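Local structure of ribokinase (Staphylococcus aureus, 3RY7) at residues V13-T18 with T94-I99; F59-G64 with S84-T89. The protein catalyses the magnesium-dependent transfer of phosphate from ATP to O-5 of D-ribose, and is activated by monovalent cations. One frame throughout, in Å; residues are numbered along the deposited sequence.

Overall arrangement
Both contacts are parallel strand pairs within one pfkB-type sugar kinase chain, but they belong to different sheets. Contact 1 joins strands 12-18 and 95-101, the middle pair of the four-stranded sheet, whereas contact 2 joins strands 56-64 and 87-89 at one border of the nine-stranded sheet. Along the chain contact 2 is nested inside the loop that contact 1 closes, and strand 87-89 is followed directly by strand 95-101. Their centres lie about 19 Å apart, yet they touch where Thr94 OG1 approaches Gly64 N at 3.0 Å, a probable hydrogen bond. The small sheet, which carries residues of strand 12-18 that probably bind the substrate, is thereby tied to the large one.

Contact 1 (V13-T18 with T94-I99)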
loop_
_atom_site.group_PDB
_atom_site.type_symbol
_atom_site.label_atom_id
_atom_site.label_comp_id
_atom_site.label_asym_id
_atom_site.label_seq_id
_atom_site.Cartn_x
_atom_site.Cartn_y
_atom_site.Cartn_z
ATOM N N VAL A 13 -7.104 13.597 -13.139
ATOM C CA VAL A 13 -6.517 12.289 -13.382
ATOM C C VAL A 13 -5.000 12.445 -13.296
ATOM O O VAL A 13 -4.397 13.134 -14.109
ATOM C CB VAL A 13 -6.965 11.686 -14.722
ATOM C CG1 VAL A 13 -6.248 10.367 -14.974
ATOM C CG2 VAL A 13 -8.489 11.507 -14.735
ATOM N N ASP A 14 -4.402 11.839 -12.273
ATOM C CA ASP A 14 -2.954 11.891 -12.091
ATOM C C ASP A 14 -2.247 10.836 -12.950
ATOM O O ASP A 14 -2.494 9.648 -12.809
ATOM C CB ASP A 14 -2.599 11.651 -10.621
ATOM C CG ASP A 14 -3.092 12.761 -9.692
ATOM O OD1 ASP A 14 -3.555 13.823 -10.175
ATOM O OD2 ASP A 14 -3.000 12.560 -8.464
ATOM N N GLN A 15 -1.375 11.282 -13.842
ATOM C CA GLN A 15 -0.540 10.373 -14.611
ATOM C C GLN A 15 0.849 10.228 -14.024
ATOM O O GLN A 15 1.669 11.132 -14.134
ATOM C CB GLN A 15 -0.390 10.861 -16.033
ATOM C CG GLN A 15 -0.996 9.909 -17.010
ATOM C CD GLN A 15 -2.475 10.116 -17.094
ATOM O OE1 GLN A 15 -3.259 9.176 -16.988
ATOM N NE2 GLN A 15 -2.869 11.362 -17.271
ATOM N N PHE A 16 1.115 9.071 -13.438
ATOM C CA PHE A 16 2.404 8.801 -12.808
ATOM C C PHE A 16 3.370 8.034 -13.713
ATOM O O PHE A 16 3.052 6.941 -14.194
ATOM C CB PHE A 16 2.194 8.013 -11.521
ATOM C CG PHE A 16 1.653 8.834 -10.393
ATOM C CD1 PHE A 16 2.518 9.447 -9.494
ATOM C CD2 PHE A 16 0.279 8.991 -10.221
ATOM C CE1 PHE A 16 2.028 10.202 -8.440
ATOM C CE2 PHE A 16 -0.220 9.742 -9.169
ATOM C CZ PHE A 16 0.662 10.349 -8.273
ATOM N N LEU A 17 4.545 8.619 -13.930
ATOM C CA LEU A 17 5.653 7.947 -14.604
ATOM C C LEU A 17 6.794 7.748 -13.615
ATOM O O LEU A 17 7.403 8.721 -13.167
ATOM C CB LEU A 17 6.156 8.800 -15.758
ATOM C CG LEU A 17 7.193 8.160 -16.685
ATOM C CD1 LEU A 17 6.551 7.046 -17.495
ATOM C CD2 LEU A 17 7.808 9.206 -17.605
ATOM N N THR A 18 7.079 6.500 -13.260
ATOM C CA THR A 18 8.171 6.227 -12.335
ATOM C C THR A 18 9.461 6.004 -13.103
ATOM O O THR A 18 9.571 5.072 -13.895
ATOM C CB THR A 18 7.909 4.998 -11.470
ATOM O OG1 THR A 18 6.663 5.147 -10.784
ATOM C CG2 THR A 18 9.026 4.824 -10.452
ATOM N N THR A 94 -10.869 16.798 -19.052
ATOM C CA THR A 94 -10.787 16.669 -17.609
ATOM C C THR A 94 -9.430 17.139 -17.100
ATOM O O THR A 94 -8.408 16.963 -17.767
ATOM C CB THR A 94 -11.042 15.235 -17.180
ATOM O OG1 THR A 94 -12.334 14.859 -17.660
ATOM C CG2 THR A 94 -10.989 15.109 -15.649
ATOM N N GLY A 95 -9.430 17.781 -15.937
ATOM C CA GLY A 95 -8.192 18.238 -15.323
ATOM C C GLY A 95 -7.243 17.064 -15.121
ATOM O O GLY A 95 -7.689 15.947 -14.864
ATOM N N GLN A 96 -5.944 17.324 -15.234
ATOM C CA GLN A 96 -4.935 16.270 -15.142
ATOM C C GLN A 96 -3.641 16.744 -14.485
ATOM O O GLN A 96 -3.262 17.922 -14.582
ATOM C CB GLN A 96 -4.611 15.730 -16.537
ATOM C CG GLN A 96 -5.775 15.041 -17.173
ATOM C CD GLN A 96 -5.596 14.876 -18.662
ATOM O OE1 GLN A 96 -4.613 14.292 -19.109
ATOM N NE2 GLN A 96 -6.554 15.376 -19.439
ATOM N N ALA A 97 -2.957 15.816 -13.826
ATOM C CA ALA A 97 -1.624 16.095 -13.320
ATOM C C ALA A 97 -0.633 15.086 -13.896
ATOM O O ALA A 97 -0.914 13.881 -13.988
ATOM C CB ALA A 97 -1.608 16.063 -11.792
ATOM N N PHE A 98 0.528 15.591 -14.278
ATOM C CA PHE A 98 1.578 14.762 -14.842
ATOM C C PHE A 98 2.753 14.761 -13.874
ATOM O O PHE A 98 3.442 15.773 -13.689
ATOM C CB PHE A 98 1.939 15.291 -16.221
ATOM C CG PHE A 98 0.724 15.553 -17.088
ATOM C CD1 PHE A 98 0.189 16.826 -17.198
ATOM C CD2 PHE A 98 0.089 14.500 -17.759
ATOM C CE1 PHE A 98 -0.940 17.067 -17.989
ATOM C CE2 PHE A 98 -1.047 14.728 -18.549
ATOM C CZ PHE A 98 -1.559 16.016 -18.661
ATOM N N ILE A 99 2.941 13.613 -13.235
ATOM C CA ILE A 99 3.856 13.465 -12.113
ATOM C C ILE A 99 4.982 12.464 -12.411
ATOM O O ILE A 99 4.723 11.277 -12.651
ATOM C CB ILE A 99 3.075 12.981 -10.877
ATOM C CG1 ILE A 99 1.953 13.982 -10.550
ATOM C CG2 ILE A 99 4.000 12.798 -9.694
ATOM C CD1 ILE A 99 0.908 13.458 -9.585
#
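Phe16 and Ile99 lie side by side on one face of a parallel strand pair. From CB of Ile99, which sits over the Phe16 ring 4.2 Å from its centroid in a CH-pi contact, the side chain forks. CG2 lies just beyond the CD1-CE1 side of the ring, raised above its plane, 3.5 Å from Phe16 CE1. The other branch leaves with CG1 beside the backbone N (chi1 -58°) and runs extended, which carries CD1 over the same face, off-centre, to 3.4 Å from Phe16 CZ, with Asp14 CG more loosely beside it at 4.1 Å. Further along this face Asp14 OD1 meets Ala97 CB; the same oxygen accepts a hydrogen bond from a glycerol, consistent with Asp14 being a substrate-binding residue. On the other face Gln15 and Phe98 point the same way, amide and ring planes 38° apart. Five backbone bonds link the strands, the shortest from Gln15 N to Ala97 O (2.6 Å), almost straight. Gln96 NE2 reaches back to Thr94 O at 3.0 Å. Lys288 of the second subunit makes a cation-pi contact with Phe16. Strand 36-40 borders 12-18 and strand 107-112 borders 95-101, both antiparallel, so this pair forms the middle of the four-stranded sheet.

Contact 2 (F59-G64 with S84-T89); sequences FITKIG and SYIIKT
Lys62 and Ile87 pair across two parallel strands, the aliphatic part of the lysine crossing the isoleucine with CG 3.7 Å from Ile87 CG2. Packing is close here. Lys62 is extended throughout, its CG anti to the backbone N (chi1 -164°), which takes CE past the same methyl to Thr89 CB. A water links the tip of this chain to Thr89, accepting from Lys62 NZ and meeting Thr89 OG1 at 2.9 Å; NZ also forms a salt bridge with Asp123 and a hydrogen bond to Thr118 O, and OG1 has Glu91 N. Just before the paired strands, Thr61 CG2 lies against Ile86 CG1 at 3.7 Å, and Ile86 also touches Leu73 and Phe76 of helix 70-78. Three backbone bonds bind this part, the straightest from Ile87 N to Thr61 O (2.9 Å, 178° at the hydrogen).

The Phe59 end is looser. A water spans Phe59 O and Tyr85 N, 2.7 Å from each, where the backbones have separated too far for a direct bond. On the solvent side Lys88 lies alongside Ile63, CG to CG1 3.9 Å, and the rest of its extended chain departs from the strand pair. Strand 56-64, helix 70-78 and strand 87-89 form a beta-alpha-beta crossover, which adds a short outermost strand to the large sheet of the ribokinase fold.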
loop_
_atom_site.group_PDB
_atom_site.type_symbol
_atom_site.label_atom_id
_atom_site.label_comp_id
_atom_site.label_asym_id
_atom_site.label_seq_id
_atom_site.Cartn_x
_atom_site.Cartn_y
_atom_site.Cartn_z
ATOM N N PHE A 59 -20.310 16.494 -3.627
ATOM C CA PHE A 59 -19.119 17.027 -4.291
ATOM C C PHE A 59 -19.519 17.752 -5.563
ATOM O O PHE A 59 -20.115 17.163 -6.460
ATOM C CB PHE A 59 -18.134 15.896 -4.612
ATOM C CG PHE A 59 -16.815 16.354 -5.179
ATOM C CD1 PHE A 59 -16.300 17.604 -4.877
ATOM C CD2 PHE A 59 -16.073 15.518 -6.001
ATOM C CE1 PHE A 59 -15.072 18.014 -5.391
ATOM C CE2 PHE A 59 -14.854 15.923 -6.512
ATOM C CZ PHE A 59 -14.348 17.166 -6.211
ATOM N N ILE A 60 -19.216 19.044 -5.613
ATOM C CA ILE A 60 -19.457 19.859 -6.785
ATOM C C ILE A 60 -18.134 19.970 -7.507
ATOM O O ILE A 60 -17.186 20.573 -7.009
ATOM C CB ILE A 60 -19.949 21.267 -6.421
ATOM C CG1 ILE A 60 -21.241 21.216 -5.599
ATOM C CG2 ILE A 60 -20.189 22.070 -7.661
ATOM C CD1 ILE A 60 -21.652 22.592 -5.046
ATOM N N THR A 61 -18.052 19.357 -8.680
ATOM C CA THR A 61 -16.794 19.338 -9.391
ATOM C C THR A 61 -17.128 19.347 -10.871
ATOM O O THR A 61 -18.247 19.016 -11.260
ATOM C CB THR A 61 -15.959 18.097 -8.980
ATOM O OG1 THR A 61 -14.621 18.221 -9.478
ATOM C CG2 THR A 61 -16.595 16.824 -9.502
ATOM N N LYS A 62 -16.183 19.772 -11.693
ATOM C CA LYS A 62 -16.417 19.864 -13.124
ATOM C C LYS A 62 -15.351 19.097 -13.893
ATOM O O LYS A 62 -14.174 19.451 -13.864
ATOM C CB LYS A 62 -16.439 21.323 -13.572
ATOM C CG LYS A 62 -17.055 21.547 -14.954
ATOM C CD LYS A 62 -17.079 23.038 -15.281
ATOM C CE LYS A 62 -17.923 23.366 -16.520
ATOM N NZ LYS A 62 -17.883 24.857 -16.804
ATOM N N ILE A 63 -15.784 18.046 -14.577
ATOM C CA ILE A 63 -14.907 17.274 -15.441
ATOM C C ILE A 63 -15.305 17.444 -16.900
ATOM O O ILE A 63 -16.278 18.141 -17.228
ATOM C CB ILE A 63 -14.975 15.795 -15.113
ATOM C CG1 ILE A 63 -16.406 15.282 -15.287
ATOM C CG2 ILE A 63 -14.476 15.560 -13.682
ATOM C CD1 ILE A 63 -16.597 13.847 -14.803
ATOM N N GLY A 64 -14.542 16.811 -17.781
ATOM C CA GLY A 64 -14.826 16.898 -19.193
ATOM C C GLY A 64 -15.797 15.806 -19.610
ATOM O O GLY A 64 -16.305 15.043 -18.778
ATOM N N SER A 84 -24.947 14.114 -7.727
ATOM C CA SER A 84 -26.003 14.833 -8.454
ATOM C C SER A 84 -25.569 16.144 -9.090
ATOM O O SER A 84 -26.190 16.615 -10.048
ATOM C CB SER A 84 -27.165 15.159 -7.518
ATOM O OG SER A 84 -27.721 13.987 -6.984
ATOM N N TYR A 85 -24.524 16.751 -8.546
ATOM C CA TYR A 85 -24.166 18.093 -8.960
ATOM C C TYR A 85 -22.856 18.157 -9.735
ATOM O O TYR A 85 -22.381 19.234 -10.071
ATOM C CB TYR A 85 -24.175 19.034 -7.747
ATOM C CG TYR A 85 -25.537 19.069 -7.067
ATOM C CD1 TYR A 85 -26.549 19.911 -7.534
ATOM C CD2 TYR A 85 -25.828 18.229 -5.991
ATOM C CE1 TYR A 85 -27.807 19.935 -6.932
ATOM C CE2 TYR A 85 -27.086 18.246 -5.377
ATOM C CZ TYR A 85 -28.067 19.105 -5.854
ATOM O OH TYR A 85 -29.307 19.132 -5.255
ATOM N N ILE A 86 -22.288 16.998 -10.047
ATOM C CA ILE A 86 -21.090 16.977 -10.880
ATOM C C ILE A 86 -21.411 17.422 -12.308
ATOM O O ILE A 86 -22.384 16.967 -12.913
ATOM C CB ILE A 86 -20.448 15.589 -10.919
ATOM C CG1 ILE A 86 -19.941 15.214 -9.530
ATOM C CG2 ILE A 86 -19.311 15.558 -11.944
ATOM C CD1 ILE A 86 -19.362 13.827 -9.466
ATOM N N ILE A 87 -20.581 18.310 -12.834
ATOM C CA ILE A 87 -20.783 18.920 -14.137
ATOM C C ILE A 87 -19.822 18.331 -15.166
ATOM O O ILE A 87 -18.653 18.114 -14.858
ATOM C CB ILE A 87 -20.515 20.435 -14.046
ATOM C CG1 ILE A 87 -21.436 21.072 -13.010
ATOM C CG2 ILE A 87 -20.684 21.113 -15.406
ATOM C CD1 ILE A 87 -20.703 22.017 -12.087
ATOM N N LYS A 88 -20.311 18.074 -16.379
ATOM C CA LYS A 88 -19.445 17.633 -17.486
ATOM C C LYS A 88 -19.489 18.653 -18.591
ATOM O O LYS A 88 -20.559 19.141 -18.948
ATOM C CB LYS A 88 -19.865 16.276 -18.042
ATOM C CG LYS A 88 -19.850 15.166 -17.018
ATOM C CD LYS A 88 -19.963 13.793 -17.675
ATOM C CE LYS A 88 -20.259 12.703 -16.647
ATOM N NZ LYS A 88 -20.330 11.335 -17.268
ATOM N N THR A 89 -18.326 18.980 -19.130
ATOM C CA THR A 89 -18.241 19.995 -20.157
ATOM C C THR A 89 -17.349 19.526 -21.300
ATOM O O THR A 89 -16.373 18.792 -21.080
ATOM C CB THR A 89 -17.663 21.291 -19.620
ATOM O OG1 THR A 89 -17.673 22.260 -20.665
ATOM C CG2 THR A 89 -16.227 21.102 -19.126
HETATM O O HOH W 1 -22.667 16.159 -6.612
HETATM O O HOH W 2 -18.420 24.765 -19.464
#